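Local coordinates for ATP-dependent RNA helicase HrpB (Escherichia coli, PDB 6EUD), which is a DEAH/RHA-type RNA helicase that binds single-stranded RNA and hydrolyses ATP to ADP and phosphate, at residues Glu100-Thr103 and Glu104-Thr108; Arg394-Gln397 and Met398-Ala401; Ala440-Ala443 and Ala444-Glu448; Val557-Asp560 and Glu561-Arg565; Ala662-Glu665 and Thr666-Pro670. All blocks are in the same frame, centred on the assembly; numbering follows the deposited sequence.

All five contacts are local, each within one continuous stretch of chain. Contact 3 is the buried one, a helix turn enclosed by other helices. The others are partly buried, and contacts 2 and 4 each carry several exposed residues. Contact 1 belongs to the ATP-binding domain and links a strand to a helix through a tight turn. Contacts 2 and 3 share a neighbour, helix 421-429, but contact 2 closes a helix with a glycine while contact 3 runs through the last turns of one. In contact 4 an aspartate side chain caps a helix start. Contact 5 takes in a whole short helix, and at its N-cap a backbone carbonyl gathers three donors.

Contact 1: Glu100-Thr103 and Glu104-Thr108; sequences EVVT and EGVLT
V102 and V106 meet across a tight turn that joins strand 99-102 to helix 106-113. This is the close-packed side. V106 CG1 lies 3.7 Å from V102 CB and 3.8 Å from V102 CG1. The V106 torsion sets this up: CG1 stands opposite the backbone N (chi1 163°), and the branch reaches the strand. V102 CG2 meets L107 CB at 3.9 Å, the two side chains crossing at about a right angle. The turn from T103 to V106 is type I'. V106 N bonds to T103 O at 3.2 Å, with the donor above the carbonyl plane. V106 CG2 sits close to that oxygen, at 3.1 Å. The other side is looser and more polar: E104 and G105 are partly exposed, whereas V102 and L107 are buried. E104 runs out as an extended chain, and its CG is 3.8 Å from T103 OG1. Its carboxylate is held elsewhere, by a salt bridge to R61 and a bond from R88 N. T103 OG1 is tied to E58 O, and G105 N to Q134 OE1. The sequence T103-E104-G105 matches motif Ib of DExH helicases, which in relatives contacts the RNA backbone. E104 and G105 have positive phi, as the turn requires. The chemistry is split: valine and leucine carbons join the first helix turn to the strand end, while bonds elsewhere in the domain fix the polar groups.

Contact 2: Arg394-Gln397 and Met398-Ala401; sequences RLLQ and MLGA
L395 and L399 lie one helix turn apart, their side chains slanting across each other. L399 CD1 touches L395 CD1 at 3.9 Å, and L399 CG is as near to the same methyl. L395 CG stands opposite its backbone N (chi1 171°), which sends the branch up along the helix to L399. M398 comes to the same leucine from another side. Its chain bends at the sulfur (chi3 86°), and the CE methyl ends 4.0 Å from L395 CD1. A bound ethanediol, probably from the crystallisation liquor, lies near the M398 side chain. L396 faces a different way. Its CB is 4.3 Å from A401 CB, where the chain has turned back after the helix. The backbone makes that turn through a Schellman motif. A401 N bonds to L396 O at 3.0 Å and G400 N to Q397 O at 2.9 Å. G400 takes the positive phi (73°) that the motif needs. Just before it, L399 N bonds to L395 O in the last regular turn. The motif ends helix 386-398 and leads into strand 402-403. A401 pairs by its backbone with S408, and G400 O accepts from S408 OG. On the leucine side, L395 and L399 rest on R422 of helix 421-429. L396 and A401 pack on M365 of helix 361-370.

Contact 3: Ala440-Ala443 and Ala444-Glu448; sequences AKIA and AILEE
A444 continues helix 433-447 from A443, and its CB lies 3.6 Å from A440 O. Its N bonds to that same oxygen. I445 follows. Its CG1 stands opposite the carbonyl carbon (chi1 -64°) and comes to 3.2 Å from K441 O. CD1 goes on to K441 CG at 4.1 Å. I445 N bonds to K441 O at 3.0 Å, almost in line with the C=O bond. L446 lies side by side with I442, both pointing the same way, and L446 CD1 touches I442 CG2 at 3.8 Å. L446 N bonds to I442 O at 2.9 Å. E447 gives its N to A443 O at 3.1 Å and lays CG 3.3 Å from that oxygen. Its extended chain carries the carboxylate on to a salt bridge with R471 of helix 466-479. E448 leaves the helix, and its N bonds to A444 O. Around the turn, helices 421-429, 457-462 and 466-479 cover the aliphatic groups. A440, A443 and A444 face L476, L475, R471 and S472 of helix 466-479. The chemistry is mainly apolar: i to i+4 bonds tie the backbone of A440-A443 to that of A444-E447, and the carboxylate of E447 is paired with R471.

Contact 4: Val557-Asp560 and Glu561-Arg565; sequences VDID and ELVQR
D558 CG is turned away from its own backbone N (chi1 -176°), which carries the carboxylate over the start of helix 559-565. There OD2 accepts from E561 N at 3.2 Å through its anti lone pair. A second bond, from D560 N, is weak. The E561 chi1 of -38° lays CG 3.1 Å from D558 OD2, and the bend at chi2 then directs the carboxylate. The two side chains cross at about a right angle, with their carboxylate planes 53° apart. E561 OE2 stays 4.2 Å from D558 OD2. These like charges sit at the positive end of a helix, which may ease their closeness. D558 is thus the N-cap residue of the helix. The helix follows strand 554-556 of a small curled sheet, consistent with the OB fold of DEAH/RHA helicases, and leads to the long strand 571-579. D558 O also serves the first turn and accepts from L562 N at 3.1 Å in the carbonyl plane. The apolar side of the helix points into the protein. V557 CG2 meets L562 CD2 at 4.2 Å, slanting across it. I559 CD1 reaches V563 CG2 at 3.9 Å, and V563 CG2 also lies 3.2 Å from I559 O. Strand 534-542 takes V557, I559 and L562 through W534 and I536. I593 of strand 584-593 touches I559 and V563.

Contact 5: Ala662-Glu665 and Thr666-Pro670; sequences AALE and TWLLP
W667 folds back beside A663, the N-cap residue of the short helix 664-667. Its CB starts 4.3 Å from A663 O. The first torsion sets CG between the backbone N and the carbonyl carbon (chi1 72°), and this turns the indole toward the helix start. CG is then 4.0 Å from A663 O, and CD1 is nearer, at 3.1 Å. A663 CB sits at the ring edge, in its plane, 3.9 Å from CD1. NE1 passes by the backbone of L664 and bonds to L660 O in the preceding helix. At the six-membered ring, CZ2 meets L664 CD2 at 3.7 Å; L664 and W667 lie side by side, pointing the same way. L668 CB lies over one face of the indole, 4.0 Å above its plane. E665 is paired outside this turn, with R620 and Q613 of helix 608-622. L664 O accepts from both L668 N and L669 N as the chain leaves the helix. A663 O takes three donors. W667 N comes nearly head-on at 3.1 Å, and T666 N stands above the carbonyl plane. T666 OG1, the third, lies 2.6 Å from A663 O, in the carbonyl plane and on a lone pair.

Contact 1: Glu100-Thr103 and Glu104-Thr108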
loop_
_atom_site.group_PDB
_atom_site.type_symbol
_atom_site.label_atom_id
_atom_site.label_comp_id
_atom_site.label_asym_id
_atom_site.label_seq_id
_atom_site.Cartn_x
_atom_site.Cartn_y
_atom_site.Cartn_z
ATOM N N GLU A 100 -19.254 -27.180 -0.171
ATOM C CA GLU A 100 -17.829 -27.178 -0.463
ATOM C C GLU A 100 -17.102 -26.204 0.467
ATOM O O GLU A 100 -17.576 -25.094 0.714
ATOM C CB GLU A 100 -17.591 -26.831 -1.936
ATOM C CG GLU A 100 -18.183 -27.855 -2.898
ATOM C CD GLU A 100 -17.940 -27.524 -4.369
ATOM O OE1 GLU A 100 -17.450 -26.415 -4.663
ATOM O OE2 GLU A 100 -18.240 -28.377 -5.237
ATOM N N VAL A 101 -15.963 -26.640 0.998
ATOM C CA VAL A 101 -15.165 -25.820 1.904
ATOM C C VAL A 101 -13.872 -25.422 1.210
ATOM O O VAL A 101 -12.936 -26.209 1.134
ATOM C CB VAL A 101 -14.837 -26.556 3.224
ATOM C CG1 VAL A 101 -14.145 -25.614 4.200
ATOM C CG2 VAL A 101 -16.104 -27.135 3.849
ATOM N N VAL A 102 -13.824 -24.189 0.719
ATOM C CA VAL A 102 -12.734 -23.745 -0.140
ATOM C C VAL A 102 -11.763 -22.804 0.575
ATOM O O VAL A 102 -12.084 -22.249 1.629
ATOM C CB VAL A 102 -13.290 -23.045 -1.395
ATOM C CG1 VAL A 102 -14.266 -23.964 -2.117
ATOM C CG2 VAL A 102 -13.979 -21.738 -1.020
ATOM N N THR A 103 -10.579 -22.636 -0.013
ATOM C CA THR A 103 -9.547 -21.734 0.501
ATOM C C THR A 103 -8.463 -21.448 -0.530
ATOM O O THR A 103 -8.500 -21.972 -1.637
ATOM C CB THR A 103 -8.849 -22.304 1.723
ATOM O OG1 THR A 103 -7.869 -21.363 2.184
ATOM C CG2 THR A 103 -8.148 -23.602 1.347
ATOM N N GLU A 104 -7.487 -20.628 -0.145
ATOM C CA GLU A 104 -6.343 -20.294 -0.996
ATOM C C GLU A 104 -6.719 -19.726 -2.372
ATOM O O GLU A 104 -6.155 -20.139 -3.393
ATOM C CB GLU A 104 -5.458 -21.525 -1.190
ATOM C CG GLU A 104 -4.772 -21.974 0.076
ATOM C CD GLU A 104 -3.952 -23.230 -0.115
ATOM O OE1 GLU A 104 -2.856 -23.292 0.473
ATOM O OE2 GLU A 104 -4.395 -24.148 -0.843
ATOM N N GLY A 105 -7.663 -18.785 -2.391
ATOM C CA GLY A 105 -8.058 -18.107 -3.615
ATOM C C GLY A 105 -9.016 -18.885 -4.494
ATOM O O GLY A 105 -9.395 -18.400 -5.563
ATOM N N VAL A 106 -9.409 -20.085 -4.061
ATOM C CA VAL A 106 -10.303 -20.925 -4.859
ATOM C C VAL A 106 -11.654 -20.233 -5.105
ATOM O O VAL A 106 -12.176 -20.253 -6.219
ATOM C CB VAL A 106 -10.535 -22.302 -4.192
ATOM C CG1 VAL A 106 -11.755 -22.999 -4.783
ATOM C CG2 VAL A 106 -9.295 -23.182 -4.323
ATOM N N LEU A 107 -12.209 -19.605 -4.075
ATOM C CA LEU A 107 -13.478 -18.909 -4.240
ATOM C C LEU A 107 -13.376 -17.842 -5.325
ATOM O O LEU A 107 -14.287 -17.671 -6.145
ATOM C CB LEU A 107 -13.922 -18.291 -2.924
ATOM C CG LEU A 107 -15.229 -17.500 -2.969
ATOM C CD1 LEU A 107 -16.319 -18.299 -3.666
ATOM C CD2 LEU A 107 -15.682 -17.114 -1.556
ATOM N N THR A 108 -12.246 -17.146 -5.346
ATOM C CA THR A 108 -12.006 -16.141 -6.372
ATOM C C THR A 108 -12.029 -16.758 -7.780
ATOM O O THR A 108 -12.657 -16.204 -8.672
ATOM C CB THR A 108 -10.664 -15.408 -6.145
ATOM O OG1 THR A 108 -10.623 -14.882 -4.810
ATOM C CG2 THR A 108 -10.490 -14.259 -7.160
#

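Contact 2: Arg394-Gln397 and Met398-Ala401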
loop_
_atom_site.group_PDB
_atom_site.type_symbol
_atom_site.label_atom_id
_atom_site.label_comp_id
_atom_site.label_asym_id
_atom_site.label_seq_id
_atom_site.Cartn_x
_atom_site.Cartn_y
_atom_site.Cartn_z
ATOM N N ARG A 394 1.748 0.304 -12.118
ATOM C CA ARG A 394 3.088 0.409 -12.688
ATOM C C ARG A 394 3.715 -0.954 -12.895
ATOM O O ARG A 394 4.283 -1.201 -13.951
ATOM C CB ARG A 394 3.997 1.282 -11.821
ATOM C CG ARG A 394 3.685 2.758 -11.972
ATOM C CD ARG A 394 4.735 3.646 -11.335
ATOM N NE ARG A 394 4.821 3.410 -9.901
ATOM C CZ ARG A 394 4.097 4.051 -8.991
ATOM N NH1 ARG A 394 3.233 4.985 -9.372
ATOM N NH2 ARG A 394 4.243 3.759 -7.705
ATOM N N LEU A 395 3.595 -1.847 -11.917
ATOM C CA LEU A 395 4.133 -3.197 -12.077
ATOM C C LEU A 395 3.486 -3.952 -13.246
ATOM O O LEU A 395 4.181 -4.616 -14.017
ATOM C CB LEU A 395 3.963 -4.011 -10.789
ATOM C CG LEU A 395 4.295 -5.514 -10.898
ATOM C CD1 LEU A 395 5.728 -5.770 -11.413
ATOM C CD2 LEU A 395 4.104 -6.203 -9.552
ATOM N N LEU A 396 2.161 -3.862 -13.365
ATOM C CA LEU A 396 1.446 -4.549 -14.434
ATOM C C LEU A 396 1.894 -4.009 -15.790
ATOM O O LEU A 396 1.994 -4.767 -16.771
ATOM C CB LEU A 396 -0.077 -4.409 -14.254
ATOM C CG LEU A 396 -0.677 -5.173 -13.060
ATOM C CD1 LEU A 396 -2.190 -5.151 -13.081
ATOM C CD2 LEU A 396 -0.207 -6.621 -13.033
ATOM N N GLN A 397 2.185 -2.708 -15.838
ATOM C CA GLN A 397 2.765 -2.105 -17.039
ATOM C C GLN A 397 4.116 -2.737 -17.368
ATOM O O GLN A 397 4.343 -3.162 -18.497
ATOM C CB GLN A 397 2.901 -0.594 -16.864
ATOM C CG GLN A 397 1.617 0.150 -17.164
ATOM C CD GLN A 397 1.519 1.505 -16.480
ATOM O OE1 GLN A 397 2.424 1.925 -15.756
ATOM N NE2 GLN A 397 0.392 2.182 -16.685
ATOM N N MET A 398 4.999 -2.814 -16.374
ATOM C CA MET A 398 6.301 -3.448 -16.549
ATOM C C MET A 398 6.158 -4.866 -17.127
ATOM O O MET A 398 6.959 -5.289 -17.961
ATOM C CB MET A 398 7.073 -3.497 -15.215
ATOM C CG MET A 398 8.554 -3.922 -15.352
ATOM S SD MET A 398 9.389 -4.416 -13.826
ATOM C CE MET A 398 8.948 -6.145 -13.716
ATOM N N LEU A 399 5.134 -5.586 -16.677
ATOM C CA LEU A 399 4.926 -6.977 -17.070
ATOM C C LEU A 399 4.230 -7.118 -18.419
ATOM O O LEU A 399 4.062 -8.225 -18.923
ATOM C CB LEU A 399 4.121 -7.707 -15.982
ATOM C CG LEU A 399 4.816 -7.785 -14.606
ATOM C CD1 LEU A 399 3.883 -8.375 -13.568
ATOM C CD2 LEU A 399 6.160 -8.570 -14.684
ATOM N N GLY A 400 3.816 -5.990 -18.994
ATOM C CA GLY A 400 3.097 -5.981 -20.261
ATOM C C GLY A 400 1.648 -6.459 -20.218
ATOM O O GLY A 400 1.085 -6.853 -21.240
ATOM N N ALA A 401 1.038 -6.411 -19.039
ATOM C CA ALA A 401 -0.315 -6.915 -18.841
ATOM C C ALA A 401 -1.398 -5.891 -19.223
ATOM O O ALA A 401 -2.578 -6.244 -19.384
ATOM C CB ALA A 401 -0.493 -7.353 -17.377
#

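Contact 3: Ala440-Ala443 and Ala444-Glu448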
loop_
_atom_site.group_PDB
_atom_site.type_symbol
_atom_site.label_atom_id
_atom_site.label_comp_id
_atom_site.label_asym_id
_atom_site.label_seq_id
_atom_site.Cartn_x
_atom_site.Cartn_y
_atom_site.Cartn_z
ATOM N N ALA A 440 7.352 -22.957 -15.534
ATOM C CA ALA A 440 6.403 -23.560 -14.594
ATOM C C ALA A 440 7.113 -24.051 -13.343
ATOM O O ALA A 440 6.601 -23.920 -12.218
ATOM C CB ALA A 440 5.643 -24.713 -15.259
ATOM N N LYS A 441 8.285 -24.634 -13.548
ATOM C CA LYS A 441 9.097 -25.103 -12.442
ATOM C C LYS A 441 9.611 -23.926 -11.611
ATOM O O LYS A 441 9.519 -23.936 -10.375
ATOM C CB LYS A 441 10.270 -25.943 -12.948
ATOM C CG LYS A 441 11.206 -26.358 -11.828
ATOM C CD LYS A 441 11.616 -27.806 -11.931
ATOM C CE LYS A 441 12.190 -28.247 -10.606
ATOM N NZ LYS A 441 12.654 -29.653 -10.661
ATOM N N ILE A 442 10.142 -22.911 -12.287
ATOM C CA ILE A 442 10.592 -21.706 -11.584
ATOM C C ILE A 442 9.467 -21.144 -10.728
ATOM O O ILE A 442 9.674 -20.757 -9.574
ATOM C CB ILE A 442 11.076 -20.617 -12.552
ATOM C CG1 ILE A 442 12.390 -21.047 -13.218
ATOM C CG2 ILE A 442 11.259 -19.289 -11.816
ATOM C CD1 ILE A 442 13.588 -21.111 -12.256
ATOM N N ALA A 443 8.268 -21.124 -11.297
ATOM C CA ALA A 443 7.116 -20.552 -10.630
ATOM C C ALA A 443 6.731 -21.381 -9.407
ATOM O O ALA A 443 6.393 -20.836 -8.359
ATOM C CB ALA A 443 5.945 -20.439 -11.601
ATOM N N ALA A 444 6.790 -22.698 -9.532
ATOM C CA ALA A 444 6.412 -23.537 -8.410
ATOM C C ALA A 444 7.421 -23.330 -7.270
ATOM O O ALA A 444 7.051 -23.264 -6.100
ATOM C CB ALA A 444 6.328 -25.003 -8.830
ATOM N N ILE A 445 8.690 -23.178 -7.625
ATOM C CA ILE A 445 9.726 -22.872 -6.648
ATOM C C ILE A 445 9.495 -21.543 -5.922
ATOM O O ILE A 445 9.513 -21.494 -4.692
ATOM C CB ILE A 445 11.114 -22.831 -7.308
ATOM C CG1 ILE A 445 11.455 -24.216 -7.843
ATOM C CG2 ILE A 445 12.168 -22.367 -6.294
ATOM C CD1 ILE A 445 12.739 -24.260 -8.598
ATOM N N LEU A 446 9.296 -20.460 -6.672
ATOM C CA LEU A 446 9.100 -19.139 -6.051
ATOM C C LEU A 446 7.834 -19.061 -5.169
ATOM O O LEU A 446 7.797 -18.303 -4.204
ATOM C CB LEU A 446 9.086 -18.052 -7.141
ATOM C CG LEU A 446 10.453 -17.913 -7.828
ATOM C CD1 LEU A 446 10.455 -16.923 -8.999
ATOM C CD2 LEU A 446 11.509 -17.508 -6.808
ATOM N N GLU A 447 6.812 -19.860 -5.486
ATOM C CA GLU A 447 5.606 -19.988 -4.650
ATOM C C GLU A 447 5.834 -20.754 -3.334
ATOM O O GLU A 447 5.177 -20.490 -2.327
ATOM C CB GLU A 447 4.490 -20.696 -5.434
ATOM C CG GLU A 447 3.821 -19.848 -6.474
ATOM C CD GLU A 447 2.740 -20.588 -7.271
ATOM O OE1 GLU A 447 2.471 -21.806 -7.047
ATOM O OE2 GLU A 447 2.144 -19.917 -8.138
ATOM N N GLU A 448 6.720 -21.746 -3.375
ATOM C CA GLU A 448 7.026 -22.580 -2.213
ATOM C C GLU A 448 8.523 -22.797 -2.161
ATOM O O GLU A 448 9.008 -23.869 -2.523
ATOM C CB GLU A 448 6.288 -23.917 -2.276
ATOM C CG GLU A 448 5.715 -24.336 -0.940
ATOM C CD GLU A 448 4.577 -23.436 -0.493
ATOM O OE1 GLU A 448 3.659 -23.195 -1.307
ATOM O OE2 GLU A 448 4.613 -22.951 0.662
#

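Contact 4: Val557-Asp560 and Glu561-Arg565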
loop_
_atom_site.group_PDB
_atom_site.type_symbol
_atom_site.label_atom_id
_atom_site.label_comp_id
_atom_site.label_asym_id
_atom_site.label_seq_id
_atom_site.Cartn_x
_atom_site.Cartn_y
_atom_site.Cartn_z
ATOM N N VAL A 557 23.711 -14.433 -13.908
ATOM C CA VAL A 557 23.528 -14.135 -15.315
ATOM C C VAL A 557 24.791 -13.511 -15.884
ATOM O O VAL A 557 25.457 -12.709 -15.228
ATOM C CB VAL A 557 22.339 -13.185 -15.543
ATOM C CG1 VAL A 557 21.046 -13.848 -15.111
ATOM C CG2 VAL A 557 22.537 -11.896 -14.788
ATOM N N ASP A 558 25.140 -13.906 -17.097
ATOM C CA ASP A 558 26.133 -13.170 -17.852
ATOM C C ASP A 558 25.401 -11.976 -18.457
ATOM O O ASP A 558 24.501 -12.139 -19.285
ATOM C CB ASP A 558 26.783 -14.057 -18.914
ATOM C CG ASP A 558 27.902 -13.356 -19.654
ATOM O OD1 ASP A 558 29.086 -13.648 -19.368
ATOM O OD2 ASP A 558 27.597 -12.516 -20.524
ATOM N N ILE A 559 25.760 -10.777 -18.016
ATOM C CA ILE A 559 24.964 -9.605 -18.340
ATOM C C ILE A 559 25.002 -9.310 -19.825
ATOM O O ILE A 559 24.039 -8.780 -20.377
ATOM C CB ILE A 559 25.431 -8.352 -17.539
ATOM C CG1 ILE A 559 24.431 -7.201 -17.693
ATOM C CG2 ILE A 559 26.854 -7.933 -17.932
ATOM C CD1 ILE A 559 23.031 -7.544 -17.276
ATOM N N ASP A 560 26.103 -9.676 -20.472
ATOM C CA ASP A 560 26.275 -9.423 -21.899
ATOM C C ASP A 560 25.303 -10.262 -22.727
ATOM O O ASP A 560 24.727 -9.775 -23.705
ATOM C CB ASP A 560 27.720 -9.701 -22.313
ATOM C CG ASP A 560 28.707 -8.772 -21.630
ATOM O OD1 ASP A 560 28.729 -7.566 -21.973
ATOM O OD2 ASP A 560 29.446 -9.245 -20.739
ATOM N N GLU A 561 25.126 -11.516 -22.327
ATOM C CA GLU A 561 24.140 -12.382 -22.946
ATOM C C GLU A 561 22.744 -11.855 -22.728
ATOM O O GLU A 561 21.930 -11.834 -23.645
ATOM C CB GLU A 561 24.226 -13.779 -22.373
ATOM C CG GLU A 561 25.606 -14.207 -22.100
ATOM C CD GLU A 561 25.780 -15.681 -22.286
ATOM O OE1 GLU A 561 24.792 -16.421 -22.094
ATOM O OE2 GLU A 561 26.909 -16.095 -22.606
ATOM N N LEU A 562 22.466 -11.452 -21.494
ATOM C CA LEU A 562 21.115 -11.079 -21.104
ATOM C C LEU A 562 20.658 -9.843 -21.845
ATOM O O LEU A 562 19.544 -9.794 -22.364
ATOM C CB LEU A 562 21.034 -10.848 -19.596
ATOM C CG LEU A 562 19.622 -10.757 -19.020
ATOM C CD1 LEU A 562 18.832 -12.028 -19.324
ATOM C CD2 LEU A 562 19.682 -10.492 -17.524
ATOM N N VAL A 563 21.529 -8.847 -21.897
ATOM C CA VAL A 563 21.228 -7.596 -22.580
ATOM C C VAL A 563 21.088 -7.842 -24.080
ATOM O O VAL A 563 20.286 -7.207 -24.767
ATOM C CB VAL A 563 22.327 -6.546 -22.314
ATOM C CG1 VAL A 563 22.157 -5.355 -23.230
ATOM C CG2 VAL A 563 22.319 -6.144 -20.854
ATOM N N GLN A 564 21.872 -8.783 -24.582
ATOM C CA GLN A 564 21.770 -9.161 -25.974
ATOM C C GLN A 564 20.466 -9.920 -26.214
ATOM O O GLN A 564 19.773 -9.676 -27.200
ATOM C CB GLN A 564 22.980 -9.998 -26.393
ATOM C CG GLN A 564 23.994 -9.238 -27.236
ATOM C CD GLN A 564 23.459 -8.903 -28.620
ATOM O OE1 GLN A 564 23.210 -9.796 -29.432
ATOM N NE2 GLN A 564 23.269 -7.613 -28.891
ATOM N N ARG A 565 20.136 -10.827 -25.298
ATOM C CA ARG A 565 18.913 -11.618 -25.385
ATOM C C ARG A 565 17.672 -10.755 -25.154
ATOM O O ARG A 565 16.617 -10.996 -25.748
ATOM C CB ARG A 565 18.967 -12.771 -24.375
ATOM C CG ARG A 565 17.700 -13.600 -24.269
ATOM C CD ARG A 565 17.256 -14.121 -25.627
ATOM N NE ARG A 565 16.236 -15.164 -25.527
ATOM C CZ ARG A 565 14.949 -14.938 -25.270
ATOM N NH1 ARG A 565 14.515 -13.701 -25.059
ATOM N NH2 ARG A 565 14.096 -15.957 -25.209
#

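Contact 5: Ala662-Glu665 and Thr666-Pro670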
loop_
_atom_site.group_PDB
_atom_site.type_symbol
_atom_site.label_atom_id
_atom_site.label_comp_id
_atom_site.label_asym_id
_atom_site.label_seq_id
_atom_site.Cartn_x
_atom_site.Cartn_y
_atom_site.Cartn_z
ATOM N N ALA A 662 10.747 18.104 -14.297
ATOM C CA ALA A 662 10.146 16.871 -14.792
ATOM C C ALA A 662 9.566 17.055 -16.191
ATOM O O ALA A 662 9.559 16.116 -16.996
ATOM C CB ALA A 662 9.079 16.383 -13.829
ATOM N N ALA A 663 9.100 18.263 -16.494
ATOM C CA ALA A 663 8.379 18.496 -17.748
ATOM C C ALA A 663 9.182 19.247 -18.815
ATOM O O ALA A 663 8.603 19.729 -19.792
ATOM C CB ALA A 663 7.080 19.244 -17.469
ATOM N N LEU A 664 10.498 19.349 -18.635
ATOM C CA LEU A 664 11.372 20.085 -19.575
ATOM C C LEU A 664 11.105 19.745 -21.041
ATOM O O LEU A 664 11.094 20.627 -21.909
ATOM C CB LEU A 664 12.841 19.803 -19.256
ATOM C CG LEU A 664 13.349 20.463 -17.980
ATOM C CD1 LEU A 664 14.742 19.953 -17.644
ATOM C CD2 LEU A 664 13.345 21.967 -18.168
ATOM N N GLU A 665 10.881 18.458 -21.298
ATOM C CA GLU A 665 10.541 17.962 -22.626
ATOM C C GLU A 665 9.286 18.648 -23.178
ATOM O O GLU A 665 9.195 18.957 -24.365
ATOM C CB GLU A 665 10.346 16.435 -22.580
ATOM C CG GLU A 665 11.655 15.624 -22.454
ATOM C CD GLU A 665 12.260 15.649 -21.045
ATOM O OE1 GLU A 665 11.541 16.003 -20.076
ATOM O OE2 GLU A 665 13.462 15.317 -20.899
ATOM N N THR A 666 8.317 18.912 -22.311
ATOM C CA THR A 666 7.064 19.495 -22.772
ATOM C C THR A 666 7.134 21.038 -22.894
ATOM O O THR A 666 6.740 21.581 -23.924
ATOM C CB THR A 666 5.891 19.073 -21.853
ATOM O OG1 THR A 666 6.115 19.553 -20.526
ATOM C CG2 THR A 666 5.805 17.579 -21.780
ATOM N N TRP A 667 7.661 21.742 -21.887
ATOM C CA TRP A 667 7.632 23.212 -21.931
ATOM C C TRP A 667 8.880 23.895 -22.504
ATOM O O TRP A 667 8.781 25.014 -23.027
ATOM C CB TRP A 667 7.337 23.788 -20.530
ATOM C CG TRP A 667 8.429 23.690 -19.500
ATOM C CD1 TRP A 667 8.681 22.632 -18.684
ATOM C CD2 TRP A 667 9.374 24.713 -19.128
ATOM N NE1 TRP A 667 9.741 22.911 -17.845
ATOM C CE2 TRP A 667 10.182 24.184 -18.096
ATOM C CE3 TRP A 667 9.626 26.016 -19.578
ATOM C CZ2 TRP A 667 11.228 24.917 -17.503
ATOM C CZ3 TRP A 667 10.661 26.745 -18.989
ATOM C CH2 TRP A 667 11.452 26.192 -17.964
ATOM N N LEU A 668 10.040 23.241 -22.421
ATOM C CA LEU A 668 11.293 23.903 -22.773
ATOM C C LEU A 668 11.871 23.427 -24.089
ATOM O O LEU A 668 12.342 24.237 -24.892
ATOM C CB LEU A 668 12.333 23.713 -21.670
ATOM C CG LEU A 668 13.613 24.482 -22.013
ATOM C CD1 LEU A 668 13.280 25.980 -22.174
ATOM C CD2 LEU A 668 14.725 24.254 -20.967
ATOM N N LEU A 669 11.847 22.113 -24.304
ATOM C CA LEU A 669 12.403 21.512 -25.520
ATOM C C LEU A 669 11.838 22.086 -26.837
ATOM O O LEU A 669 12.619 22.335 -27.752
ATOM C CB LEU A 669 12.216 19.987 -25.489
ATOM C CG LEU A 669 12.663 19.187 -26.722
ATOM C CD1 LEU A 669 14.138 19.409 -27.051
ATOM C CD2 LEU A 669 12.367 17.708 -26.506
ATOM N N PRO A 670 10.502 22.313 -26.944
ATOM C CA PRO A 670 9.992 22.883 -28.200
ATOM C C PRO A 670 10.700 24.158 -28.642
ATOM O O PRO A 670 10.734 24.429 -29.838
ATOM C CB PRO A 670 8.531 23.199 -27.875
ATOM C CG PRO A 670 8.172 22.213 -26.844
ATOM C CD PRO A 670 9.399 22.022 -26.005
#